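Local coordinates for serine protease pet (Escherichia coli, PDB 4OM9), which is a secreted autotransporter enterotoxin of enteroaggregative Escherichia coli, a serine protease whose passenger domain probably cleaves the host-cell protein alpha-fodrin, at residues A[444-449]-A[626-631]; A[398-403]-A[423-428]; A[472-477]-A[620-625]; A[418-423]-A[438-443]. All coordinates share one frame; numbering follows the deposited sequence.

Contact 1. Residues A[444-449]-A[626-631]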
loop_
_atom_site.group_PDB
_atom_site.type_symbol
_atom_site.label_atom_id
_atom_site.label_comp_id
_atom_site.label_asym_id
_atom_site.label_seq_id
_atom_site.Cartn_x
_atom_site.Cartn_y
_atom_site.Cartn_z
ATOM N N ALA A 444 18.450 -1.436 -3.738
ATOM C CA ALA A 444 18.709 -1.499 -2.307
ATOM C C ALA A 444 18.001 -0.380 -1.531
ATOM O O ALA A 444 18.611 0.643 -1.170
ATOM C CB ALA A 444 20.192 -1.467 -2.039
ATOM N N ALA A 445 16.713 -0.615 -1.251
ATOM C CA ALA A 445 15.837 0.350 -0.605
ATOM C C ALA A 445 15.358 -0.259 0.679
ATOM O O ALA A 445 14.994 -1.430 0.657
ATOM C CB ALA A 445 14.670 0.690 -1.516
ATOM N N THR A 446 15.377 0.480 1.800
ATOM C CA THR A 446 14.884 -0.106 3.055
ATOM C C THR A 446 13.409 0.133 3.264
ATOM O O THR A 446 12.766 -0.650 3.919
ATOM C CB THR A 446 15.622 0.410 4.330
ATOM O OG1 THR A 446 15.378 1.815 4.533
ATOM C CG2 THR A 446 17.057 0.233 4.167
ATOM N N ASP A 447 12.874 1.211 2.714
ATOM C CA ASP A 447 11.484 1.539 2.974
ATOM C C ASP A 447 10.838 2.394 1.891
ATOM O O ASP A 447 11.487 2.865 0.978
ATOM C CB ASP A 447 11.344 2.251 4.344
ATOM C CG ASP A 447 12.092 3.597 4.402
ATOM O OD1 ASP A 447 12.022 4.365 3.420
ATOM O OD2 ASP A 447 12.717 3.902 5.446
ATOM N N SER A 448 9.550 2.636 2.054
ATOM C CA SER A 448 8.767 3.332 1.056
ATOM C C SER A 448 8.974 4.826 1.083
ATOM O O SER A 448 8.197 5.566 0.476
ATOM C CB SER A 448 7.288 3.022 1.256
ATOM O OG SER A 448 6.912 3.338 2.570
ATOM N N GLY A 449 9.991 5.273 1.817
ATOM C CA GLY A 449 10.470 6.637 1.691
ATOM C C GLY A 449 11.219 6.819 0.369
ATOM O O GLY A 449 11.392 7.945 -0.100
ATOM N N GLY A 626 13.112 -1.974 6.709
ATOM C CA GLY A 626 13.330 -0.770 7.475
ATOM C C GLY A 626 14.732 -0.683 8.035
ATOM O O GLY A 626 15.150 0.381 8.470
ATOM N N LYS A 627 15.474 -1.785 8.030
ATOM C CA LYS A 627 16.886 -1.735 8.431
ATOM C C LYS A 627 17.771 -2.545 7.469
ATOM O O LYS A 627 18.600 -3.361 7.889
ATOM C CB LYS A 627 17.046 -2.231 9.882
ATOM C CG LYS A 627 16.414 -3.570 10.185
ATOM C CD LYS A 627 15.999 -3.657 11.652
ATOM C CE LYS A 627 16.989 -4.458 12.482
ATOM N NZ LYS A 627 16.602 -4.459 13.938
ATOM N N ASN A 628 17.575 -2.321 6.170
ATOM C CA ASN A 628 18.263 -3.086 5.135
ATOM C C ASN A 628 19.685 -2.594 4.820
ATOM O O ASN A 628 20.490 -3.333 4.253
ATOM C CB ASN A 628 17.441 -3.068 3.844
ATOM C CG ASN A 628 16.089 -3.753 3.994
ATOM O OD1 ASN A 628 15.057 -3.091 4.056
ATOM N ND2 ASN A 628 16.093 -5.084 4.029
ATOM N N ILE A 629 19.992 -1.348 5.166
ATOM C CA ILE A 629 21.311 -0.825 4.887
ATOM C C ILE A 629 22.281 -1.058 6.049
ATOM O O ILE A 629 21.955 -0.765 7.220
ATOM C CB ILE A 629 21.267 0.676 4.570
ATOM C CG1 ILE A 629 20.251 0.972 3.455
ATOM C CG2 ILE A 629 22.663 1.189 4.213
ATOM C CD1 ILE A 629 20.443 0.152 2.176
ATOM N N THR A 630 23.470 -1.571 5.719
ATOM C CA THR A 630 24.469 -1.928 6.729
ATOM C C THR A 630 25.832 -1.303 6.486
ATOM O O THR A 630 25.992 -0.452 5.608
ATOM C CB THR A 630 24.642 -3.430 6.814
ATOM O OG1 THR A 630 24.898 -3.946 5.508
ATOM C CG2 THR A 630 23.362 -4.069 7.338
ATOM N N GLY A 631 26.809 -1.704 7.297
ATOM C CA GLY A 631 28.162 -1.176 7.191
ATOM C C GLY A 631 28.278 0.338 7.204
ATOM O O GLY A 631 27.751 1.018 8.077
HETATM O O HOH W 1 12.629 2.671 8.442
#
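Where strand 444-445 ends the row of parallel strands on one face of the beta-helix, T446 runs into G626 and N628 of a loop, and into I629 at the start of the short hairpin of strands 629-630 and 635-636. A single direct hydrogen bond joins the segments: G626 N donates to T446 O at 3.1 Å, bent at 143° and tilted from the carbonyl plane. The methyl of T446 does most of the touching. With OG1 held between the backbone N and the carbonyl carbon (chi1 65°), T446 CG2 lies anti to that carbon and reaches N628 CB at 3.3 Å and I629 CG1 at 3.4 Å. The T446 and N628 side chains run antiparallel past one another, and N628 OD1 lies 3.2 Å from T446 CA. The amide nitrogen of N628 looks elsewhere, to R637 O and to a carboxylate oxygen of D622. I629 also extends its tip, CD1, to 3.8 Å from A444 O. Beside this patch a water lies 3.2 Å from D447 OD2, which accepts from N427 N, and D447 folds its own chain into an Asx turn, G449 N donating to D447 OD1 at 2.7 Å.

Contact 2. Residues A[398-403]-A[423-428]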
loop_
_atom_site.group_PDB
_atom_site.type_symbol
_atom_site.label_atom_id
_atom_site.label_comp_id
_atom_site.label_asym_id
_atom_site.label_seq_id
_atom_site.Cartn_x
_atom_site.Cartn_y
_atom_site.Cartn_z
ATOM N N TYR A 398 24.860 6.783 -1.091
ATOM C CA TYR A 398 24.022 6.528 0.082
ATOM C C TYR A 398 23.045 7.675 0.234
ATOM O O TYR A 398 23.441 8.833 0.342
ATOM C CB TYR A 398 24.895 6.344 1.313
ATOM C CG TYR A 398 24.295 6.421 2.719
ATOM C CD1 TYR A 398 24.224 7.636 3.391
ATOM C CD2 TYR A 398 23.935 5.256 3.421
ATOM C CE1 TYR A 398 23.761 7.707 4.697
ATOM C CE2 TYR A 398 23.446 5.314 4.729
ATOM C CZ TYR A 398 23.370 6.554 5.362
ATOM O OH TYR A 398 22.931 6.674 6.653
ATOM N N VAL A 399 21.758 7.342 0.166
ATOM C CA VAL A 399 20.688 8.323 0.228
ATOM C C VAL A 399 19.955 8.159 1.549
ATOM O O VAL A 399 19.416 7.082 1.838
ATOM C CB VAL A 399 19.728 8.157 -0.941
ATOM C CG1 VAL A 399 18.730 9.308 -1.010
ATOM C CG2 VAL A 399 20.531 8.041 -2.238
ATOM N N ALA A 400 19.951 9.211 2.359
ATOM C CA ALA A 400 19.347 9.130 3.686
ATOM C C ALA A 400 18.405 10.290 4.016
ATOM O O ALA A 400 18.566 11.411 3.521
ATOM C CB ALA A 400 20.442 9.046 4.749
ATOM N N GLY A 401 17.393 9.996 4.833
ATOM C CA GLY A 401 16.738 11.030 5.612
ATOM C C GLY A 401 15.454 11.579 5.047
ATOM O O GLY A 401 14.707 12.270 5.748
ATOM N N GLY A 402 15.212 11.319 3.770
ATOM C CA GLY A 402 13.926 11.670 3.177
ATOM C C GLY A 402 13.903 12.613 1.986
ATOM O O GLY A 402 13.354 12.280 0.941
ATOM N N PRO A 403 14.468 13.822 2.138
ATOM C CA PRO A 403 14.147 14.830 1.131
ATOM C C PRO A 403 15.210 15.024 0.052
ATOM O O PRO A 403 15.080 15.972 -0.711
ATOM C CB PRO A 403 14.011 16.097 1.970
ATOM C CG PRO A 403 15.048 15.900 3.048
ATOM C CD PRO A 403 15.221 14.403 3.259
ATOM N N PHE A 423 22.076 3.205 -2.574
ATOM C CA PHE A 423 21.552 2.599 -1.364
ATOM C C PHE A 423 20.753 3.670 -0.666
ATOM O O PHE A 423 21.190 4.816 -0.588
ATOM C CB PHE A 423 22.680 2.060 -0.470
ATOM C CG PHE A 423 23.595 1.091 -1.176
ATOM C CD1 PHE A 423 24.635 1.553 -1.984
ATOM C CD2 PHE A 423 23.402 -0.282 -1.054
ATOM C CE1 PHE A 423 25.458 0.659 -2.667
ATOM C CE2 PHE A 423 24.221 -1.181 -1.730
ATOM C CZ PHE A 423 25.248 -0.710 -2.533
ATOM N N PHE A 424 19.568 3.292 -0.194
ATOM C CA PHE A 424 18.646 4.220 0.419
ATOM C C PHE A 424 18.340 3.726 1.814
ATOM O O PHE A 424 17.680 2.702 1.932
ATOM C CB PHE A 424 17.339 4.315 -0.365
ATOM C CG PHE A 424 17.497 4.470 -1.865
ATOM C CD1 PHE A 424 17.789 3.382 -2.668
ATOM C CD2 PHE A 424 17.267 5.694 -2.473
ATOM C CE1 PHE A 424 17.923 3.530 -4.046
ATOM C CE2 PHE A 424 17.377 5.844 -3.858
ATOM C CZ PHE A 424 17.719 4.772 -4.642
ATOM N N THR A 425 18.826 4.409 2.865
ATOM C CA THR A 425 18.426 4.039 4.221
ATOM C C THR A 425 17.084 4.611 4.574
ATOM O O THR A 425 16.336 5.055 3.714
ATOM C CB THR A 425 19.348 4.550 5.339
ATOM O OG1 THR A 425 20.267 5.515 4.835
ATOM C CG2 THR A 425 20.048 3.428 6.065
ATOM N N GLU A 426 16.861 4.654 5.886
ATOM C CA GLU A 426 15.636 5.110 6.514
ATOM C C GLU A 426 15.177 6.415 5.886
ATOM O O GLU A 426 15.963 7.362 5.771
ATOM C CB GLU A 426 15.859 5.274 8.032
ATOM C CG GLU A 426 14.583 5.357 8.883
ATOM C CD GLU A 426 14.878 5.534 10.383
ATOM O OE1 GLU A 426 14.560 4.614 11.163
ATOM O OE2 GLU A 426 15.430 6.592 10.777
ATOM N N ASN A 427 13.921 6.420 5.443
ATOM C CA ASN A 427 13.242 7.571 4.834
ATOM C C ASN A 427 13.686 7.850 3.405
ATOM O O ASN A 427 13.028 8.603 2.682
ATOM C CB ASN A 427 13.405 8.821 5.698
ATOM C CG ASN A 427 12.665 8.706 7.039
ATOM O OD1 ASN A 427 11.593 8.102 7.124
ATOM N ND2 ASN A 427 13.245 9.275 8.086
ATOM N N GLY A 428 14.796 7.241 3.005
ATOM C CA GLY A 428 15.260 7.278 1.632
ATOM C C GLY A 428 15.380 8.627 0.952
ATOM O O GLY A 428 15.885 9.595 1.534
#
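This is parallel strand pairing between successive turns of the beta-helix: Y398 and V399 of strand 397-399 lie beside F423 and F424 of strand 422-424, and the pairing carries on into the bends that follow. The bonds alternate as parallel strands require. V399 N donates to F423 O at 2.7 Å, and V399 O accepts from T425 N at 2.9 Å; T425 OG1 adds a weak bond to the same oxygen. Past the strands, residues 425 to 428 make a type II turn, closed by G428 N donating to T425 O, and two of its carbonyls accept from the facing chain: G401 N donates to E426 O at 3.1 Å, and G402 N to G428 O at 2.9 Å. G402 CA also points a hydrogen at N427 O.

Side chains line up across the pair. V399 and F424 stand side by side on one face of the sheet, pointing the same way, with V399 CB 3.8 Å from F424 CD2. On the other face Y398 swings its ring out with CG anti to the backbone N (chi1 164°), and Y398 CE2 comes within 3.2 Å of T425 OG1; the two side chains cross at a slant. The phenol oxygen of Y398 is hydrogen-bonded to E113 OE2 and S87 N.

Strand 379-381 flanks the pair beside 397-399 and strand 444-445 flanks it beside 422-424, while I629 of strand 629-630 packs on F423 and T425.

Contact 3. Residues A[472-477]-A[620-625]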
loop_
_atom_site.group_PDB
_atom_site.type_symbol
_atom_site.label_atom_id
_atom_site.label_comp_id
_atom_site.label_asym_id
_atom_site.label_seq_id
_atom_site.Cartn_x
_atom_site.Cartn_y
_atom_site.Cartn_z
ATOM N N ILE A 472 12.390 -8.302 -2.499
ATOM C CA ILE A 472 11.310 -7.347 -2.300
ATOM C C ILE A 472 11.803 -5.909 -2.456
ATOM O O ILE A 472 12.719 -5.496 -1.771
ATOM C CB ILE A 472 10.650 -7.505 -0.920
ATOM C CG1 ILE A 472 10.338 -8.977 -0.651
ATOM C CG2 ILE A 472 9.384 -6.659 -0.850
ATOM C CD1 ILE A 472 9.564 -9.231 0.648
ATOM N N TYR A 473 11.185 -5.170 -3.374
ATOM C CA TYR A 473 11.412 -3.739 -3.481
ATOM C C TYR A 473 10.431 -3.074 -2.535
ATOM O O TYR A 473 9.206 -3.202 -2.713
ATOM C CB TYR A 473 11.231 -3.244 -4.920
ATOM C CG TYR A 473 11.362 -1.742 -5.081
ATOM C CD1 TYR A 473 12.486 -1.056 -4.586
ATOM C CD2 TYR A 473 10.382 -1.006 -5.750
ATOM C CE1 TYR A 473 12.608 0.316 -4.737
ATOM C CE2 TYR A 473 10.491 0.364 -5.904
ATOM C CZ TYR A 473 11.610 1.024 -5.403
ATOM O OH TYR A 473 11.715 2.394 -5.549
ATOM N N HIS A 474 10.971 -2.417 -1.503
ATOM C CA HIS A 474 10.180 -1.719 -0.505
ATOM C C HIS A 474 9.823 -0.289 -0.940
ATOM O O HIS A 474 8.995 0.360 -0.310
ATOM C CB HIS A 474 10.929 -1.649 0.827
ATOM C CG HIS A 474 11.027 -2.952 1.575
ATOM N ND1 HIS A 474 9.924 -3.687 1.968
ATOM C CD2 HIS A 474 12.111 -3.593 2.084
ATOM C CE1 HIS A 474 10.328 -4.752 2.647
ATOM N NE2 HIS A 474 11.644 -4.715 2.732
ATOM N N GLY A 475 10.469 0.219 -1.990
ATOM C CA GLY A 475 10.286 1.608 -2.397
ATOM C C GLY A 475 9.160 1.825 -3.400
ATOM O O GLY A 475 8.385 0.903 -3.695
ATOM N N ASN A 476 9.068 3.032 -3.953
ATOM C CA ASN A 476 8.006 3.317 -4.914
ATOM C C ASN A 476 8.490 3.565 -6.352
ATOM O O ASN A 476 9.689 3.618 -6.630
ATOM C CB ASN A 476 7.187 4.521 -4.461
ATOM C CG ASN A 476 6.864 4.480 -2.991
ATOM O OD1 ASN A 476 6.134 3.602 -2.533
ATOM N ND2 ASN A 476 7.411 5.439 -2.231
ATOM N N VAL A 477 7.517 3.687 -7.252
ATOM C CA VAL A 477 7.723 4.115 -8.619
ATOM C C VAL A 477 6.625 5.101 -8.995
ATOM O O VAL A 477 5.431 4.836 -8.781
ATOM C CB VAL A 477 7.692 2.924 -9.634
ATOM C CG1 VAL A 477 7.797 3.441 -11.068
ATOM C CG2 VAL A 477 8.794 1.931 -9.343
ATOM N N TYR A 620 4.618 -11.959 1.519
ATOM C CA TYR A 620 6.042 -11.968 1.835
ATOM C C TYR A 620 6.409 -10.869 2.820
ATOM O O TYR A 620 5.899 -9.755 2.750
ATOM C CB TYR A 620 6.873 -11.826 0.555
ATOM C CG TYR A 620 6.574 -12.928 -0.454
ATOM C CD1 TYR A 620 5.412 -12.894 -1.216
ATOM C CD2 TYR A 620 7.446 -14.002 -0.631
ATOM C CE1 TYR A 620 5.122 -13.890 -2.120
ATOM C CE2 TYR A 620 7.162 -15.004 -1.539
ATOM C CZ TYR A 620 6.000 -14.934 -2.283
ATOM O OH TYR A 620 5.680 -15.904 -3.186
ATOM N N ILE A 621 7.291 -11.187 3.752
ATOM C CA ILE A 621 7.830 -10.154 4.627
ATOM C C ILE A 621 9.344 -10.244 4.648
ATOM O O ILE A 621 9.925 -11.293 4.315
ATOM C CB ILE A 621 7.286 -10.252 6.068
ATOM C CG1 ILE A 621 7.739 -11.545 6.738
ATOM C CG2 ILE A 621 5.778 -10.147 6.072
ATOM C CD1 ILE A 621 7.345 -11.649 8.227
ATOM N N ASP A 622 9.958 -9.132 5.055
ATOM C CA ASP A 622 11.398 -8.946 5.068
ATOM C C ASP A 622 11.812 -8.791 6.522
ATOM O O ASP A 622 11.424 -7.832 7.178
ATOM C CB ASP A 622 11.762 -7.716 4.209
ATOM C CG ASP A 622 13.258 -7.318 4.268
ATOM O OD1 ASP A 622 14.100 -8.082 4.790
ATOM O OD2 ASP A 622 13.577 -6.223 3.751
ATOM N N LEU A 623 12.579 -9.742 7.036
ATOM C CA LEU A 623 13.054 -9.661 8.402
ATOM C C LEU A 623 13.989 -8.457 8.681
ATOM O O LEU A 623 14.281 -8.155 9.843
ATOM C CB LEU A 623 13.756 -10.954 8.780
ATOM C CG LEU A 623 12.809 -12.158 8.850
ATOM C CD1 LEU A 623 13.556 -13.424 9.255
ATOM C CD2 LEU A 623 11.643 -11.877 9.810
ATOM N N TYR A 624 14.443 -7.770 7.634
ATOM C CA TYR A 624 15.265 -6.587 7.830
ATOM C C TYR A 624 14.661 -5.386 7.149
ATOM O O TYR A 624 15.350 -4.383 6.894
ATOM C CB TYR A 624 16.677 -6.798 7.315
ATOM C CG TYR A 624 17.435 -7.887 8.016
ATOM C CD1 TYR A 624 17.868 -7.721 9.329
ATOM C CD2 TYR A 624 17.742 -9.078 7.365
ATOM C CE1 TYR A 624 18.579 -8.714 9.981
ATOM C CE2 TYR A 624 18.443 -10.085 8.012
ATOM C CZ TYR A 624 18.862 -9.894 9.320
ATOM O OH TYR A 624 19.570 -10.882 9.968
ATOM N N SER A 625 13.376 -5.490 6.856
ATOM C CA SER A 625 12.599 -4.350 6.406
ATOM C C SER A 625 12.836 -3.122 7.312
ATOM O O SER A 625 12.784 -3.222 8.545
ATOM C CB SER A 625 11.113 -4.732 6.388
ATOM O OG SER A 625 10.306 -3.612 6.116
#
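A histidine and a carboxylate lying edge to edge in nearly one plane stand out here: H474 NE2 donates to D622 OD2 at 2.7 Å and 161°, using the anti lone pair of that oxygen, and the imidazole and carboxylate planes differ by only 7°. With CG anti to the backbone N (chi1 174°), D622 points its carboxylate at the ring edge. The same OD2 also accepts, weakly, from Q638 NE2. H474 ND1 makes a weak bond to D499, so acidic groups lie at both nitrogens and would tend to stabilise a protonated ring. S625 OG sits over one face of the imidazole, 3.7 Å from H474 CE1, and is itself hydrogen-bonded to D522.

The contact joins the end of strand 471-473 of the beta-helix to strand 618-622, which pairs antiparallel with 640-644 and turns at residues 622 to 625. D622 helps shape that turn: D622 OD1 takes Y624 N at 2.9 Å, an Asx turn, and its backbone O takes S625 N. Further back along the strands the contact becomes apolar. There I472 sends its far methyl, CD1, slantwise onto Y620 at 3.7 Å from CB, and I640 of strand 640-644 touches both residues.

Contact 4. Residues A[418-423]-A[438-443]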
loop_
_atom_site.group_PDB
_atom_site.type_symbol
_atom_site.label_atom_id
_atom_site.label_comp_id
_atom_site.label_asym_id
_atom_site.label_seq_id
_atom_site.Cartn_x
_atom_site.Cartn_y
_atom_site.Cartn_z
ATOM N N ASP A 418 25.138 -5.552 -8.286
ATOM C CA ASP A 418 23.702 -5.816 -8.293
ATOM C C ASP A 418 22.818 -4.597 -7.999
ATOM O O ASP A 418 21.704 -4.497 -8.523
ATOM C CB ASP A 418 23.391 -6.929 -7.298
ATOM C CG ASP A 418 24.124 -8.211 -7.626
ATOM O OD1 ASP A 418 24.646 -8.327 -8.758
ATOM O OD2 ASP A 418 24.171 -9.106 -6.760
ATOM N N TYR A 419 23.305 -3.666 -7.183
ATOM C CA TYR A 419 22.463 -2.547 -6.792
ATOM C C TYR A 419 22.753 -1.252 -7.541
ATOM O O TYR A 419 22.219 -0.211 -7.177
ATOM C CB TYR A 419 22.566 -2.312 -5.274
ATOM C CG TYR A 419 22.476 -3.589 -4.462
ATOM C CD1 TYR A 419 21.259 -4.239 -4.270
ATOM C CD2 TYR A 419 23.609 -4.168 -3.931
ATOM C CE1 TYR A 419 21.183 -5.422 -3.541
ATOM C CE2 TYR A 419 23.545 -5.341 -3.205
ATOM C CZ TYR A 419 22.340 -5.968 -3.016
ATOM O OH TYR A 419 22.303 -7.130 -2.275
ATOM N N ALA A 420 23.574 -1.312 -8.592
ATOM C CA ALA A 420 23.941 -0.118 -9.365
ATOM C C ALA A 420 24.536 0.950 -8.449
ATOM O O ALA A 420 24.427 2.157 -8.710
ATOM C CB ALA A 420 22.740 0.430 -10.118
ATOM N N GLY A 421 25.147 0.491 -7.361
ATOM C CA GLY A 421 25.875 1.354 -6.456
ATOM C C GLY A 421 25.089 2.477 -5.804
ATOM O O GLY A 421 25.653 3.534 -5.540
ATOM N N ILE A 422 23.801 2.259 -5.541
ATOM C CA ILE A 422 23.032 3.235 -4.787
ATOM C C ILE A 422 22.169 2.544 -3.714
ATOM O O ILE A 422 21.656 1.423 -3.880
ATOM C CB ILE A 422 22.187 4.130 -5.737
ATOM C CG1 ILE A 422 21.464 5.232 -4.948
ATOM C CG2 ILE A 422 21.243 3.299 -6.615
ATOM C CD1 ILE A 422 21.004 6.409 -5.784
ATOM N N PHE A 423 22.076 3.205 -2.574
ATOM C CA PHE A 423 21.552 2.599 -1.364
ATOM C C PHE A 423 20.753 3.670 -0.666
ATOM O O PHE A 423 21.190 4.816 -0.588
ATOM C CB PHE A 423 22.680 2.060 -0.470
ATOM C CG PHE A 423 23.595 1.091 -1.176
ATOM C CD1 PHE A 423 24.635 1.553 -1.984
ATOM C CD2 PHE A 423 23.402 -0.282 -1.054
ATOM C CE1 PHE A 423 25.458 0.659 -2.667
ATOM C CE2 PHE A 423 24.221 -1.181 -1.730
ATOM C CZ PHE A 423 25.248 -0.710 -2.533
ATOM N N GLN A 438 17.610 2.505 -16.672
ATOM C CA GLN A 438 18.515 1.934 -15.682
ATOM C C GLN A 438 18.098 0.528 -15.284
ATOM O O GLN A 438 16.922 0.224 -15.144
ATOM C CB GLN A 438 18.597 2.807 -14.427
ATOM C CG GLN A 438 19.504 2.203 -13.333
ATOM C CD GLN A 438 21.001 2.255 -13.687
ATOM O OE1 GLN A 438 21.493 3.278 -14.184
ATOM N NE2 GLN A 438 21.729 1.156 -13.424
ATOM N N THR A 439 19.100 -0.320 -15.109
ATOM C CA THR A 439 18.899 -1.713 -14.760
ATOM C C THR A 439 19.451 -2.001 -13.384
ATOM O O THR A 439 20.565 -1.597 -13.066
ATOM C CB THR A 439 19.598 -2.641 -15.757
ATOM O OG1 THR A 439 19.101 -2.388 -17.079
ATOM C CG2 THR A 439 19.389 -4.100 -15.363
ATOM N N PHE A 440 18.666 -2.694 -12.576
ATOM C CA PHE A 440 19.142 -3.236 -11.324
ATOM C C PHE A 440 18.899 -4.741 -11.301
ATOM O O PHE A 440 17.829 -5.219 -11.694
ATOM C CB PHE A 440 18.427 -2.614 -10.110
ATOM C CG PHE A 440 18.430 -1.107 -10.061
ATOM C CD1 PHE A 440 17.557 -0.369 -10.842
ATOM C CD2 PHE A 440 19.236 -0.431 -9.137
ATOM C CE1 PHE A 440 17.524 1.011 -10.761
ATOM C CE2 PHE A 440 19.207 0.944 -9.039
ATOM C CZ PHE A 440 18.352 1.669 -9.859
ATOM N N LYS A 441 19.878 -5.491 -10.837
ATOM C CA LYS A 441 19.612 -6.821 -10.363
ATOM C C LYS A 441 18.650 -6.698 -9.158
ATOM O O LYS A 441 17.684 -7.451 -9.039
ATOM C CB LYS A 441 20.915 -7.496 -9.965
ATOM C CG LYS A 441 20.848 -8.985 -9.764
ATOM C CD LYS A 441 21.516 -9.732 -10.918
ATOM C CE LYS A 441 21.894 -11.145 -10.473
ATOM N NZ LYS A 441 20.810 -11.787 -9.641
ATOM N N LYS A 442 18.930 -5.719 -8.288
ATOM C CA LYS A 442 18.148 -5.432 -7.077
ATOM C C LYS A 442 18.260 -3.949 -6.694
ATOM O O LYS A 442 19.355 -3.386 -6.724
ATOM C CB LYS A 442 18.617 -6.296 -5.897
ATOM C CG LYS A 442 18.072 -7.710 -5.889
ATOM C CD LYS A 442 18.497 -8.491 -4.652
ATOM C CE LYS A 442 19.957 -8.931 -4.722
ATOM N NZ LYS A 442 20.218 -10.088 -3.815
ATOM N N ILE A 443 17.140 -3.311 -6.351
ATOM C CA ILE A 443 17.219 -1.973 -5.770
ATOM C C ILE A 443 17.410 -2.077 -4.265
ATOM O O ILE A 443 16.610 -2.726 -3.587
ATOM C CB ILE A 443 15.970 -1.134 -6.012
ATOM C CG1 ILE A 443 15.650 -1.045 -7.487
ATOM C CG2 ILE A 443 16.164 0.255 -5.418
ATOM C CD1 ILE A 443 14.118 -1.021 -7.766
HETATM O O HOH W 2 23.613 -12.167 -7.802
#
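Backbone polar contacts come first: K442 N donates to D418 O at 3.0 Å and 160°. In return, Y419 CA directs its hydrogen at K442 O, 3.2 Å away, and the same oxygen lies at the edge of the Y419 ring, 3.2 Å from CD1.

Apolar contacts gather round F440 and Y419. A420 CB lies 3.7 Å from F440 CE2, and I422 CG2 meets the edge of the F440 ring in its plane, while I443 CG1 sits over one face of that ring, toward the rim. A420 CB also touches Q438 NE2, which donates to T439 O. The fold here is the beta-helix: the bend 418-421 ahead of strand 422-424 packs against the bend 441-443 that follows strand 438-440, on consecutive turns of the coil. The K442 chain lies along the Y419 ring, K442 CB 3.6 Å from Y419 CE1, and bends at chi3 (-75°) to bring CE near the phenol oxygen.

Charged groups keep more distance. D418 and K441 run side by side, CB to CB 3.7 Å, yet D418 OD2 and K441 NZ are 5.2 Å apart; a water accepts a weak bond from NZ and donates to OD2.

Contacts 2 and 4 interleave along the chain and share F423, with centres about 15 Å apart; both use strand 422-424, contact 2 along the strand and contact 4 at the bend before it. Contact 1 begins on the next parallel strand, 444-445, and is bridged to contact 2 by D447 and N427. The centres of contacts 1 and 2 are about 8 Å apart. Contact 3 has its centre about 8 Å from that of contact 1, touching it through N628 to D622 and S448 to N476; its two segments fall between those of contact 1 in the sequence. Contacts 2 and 4 therefore join neighbouring turns of the beta-helix, whereas contacts 1 and 3 fasten residues 620-631, well over a hundred residues later, onto the same part of the passenger domain.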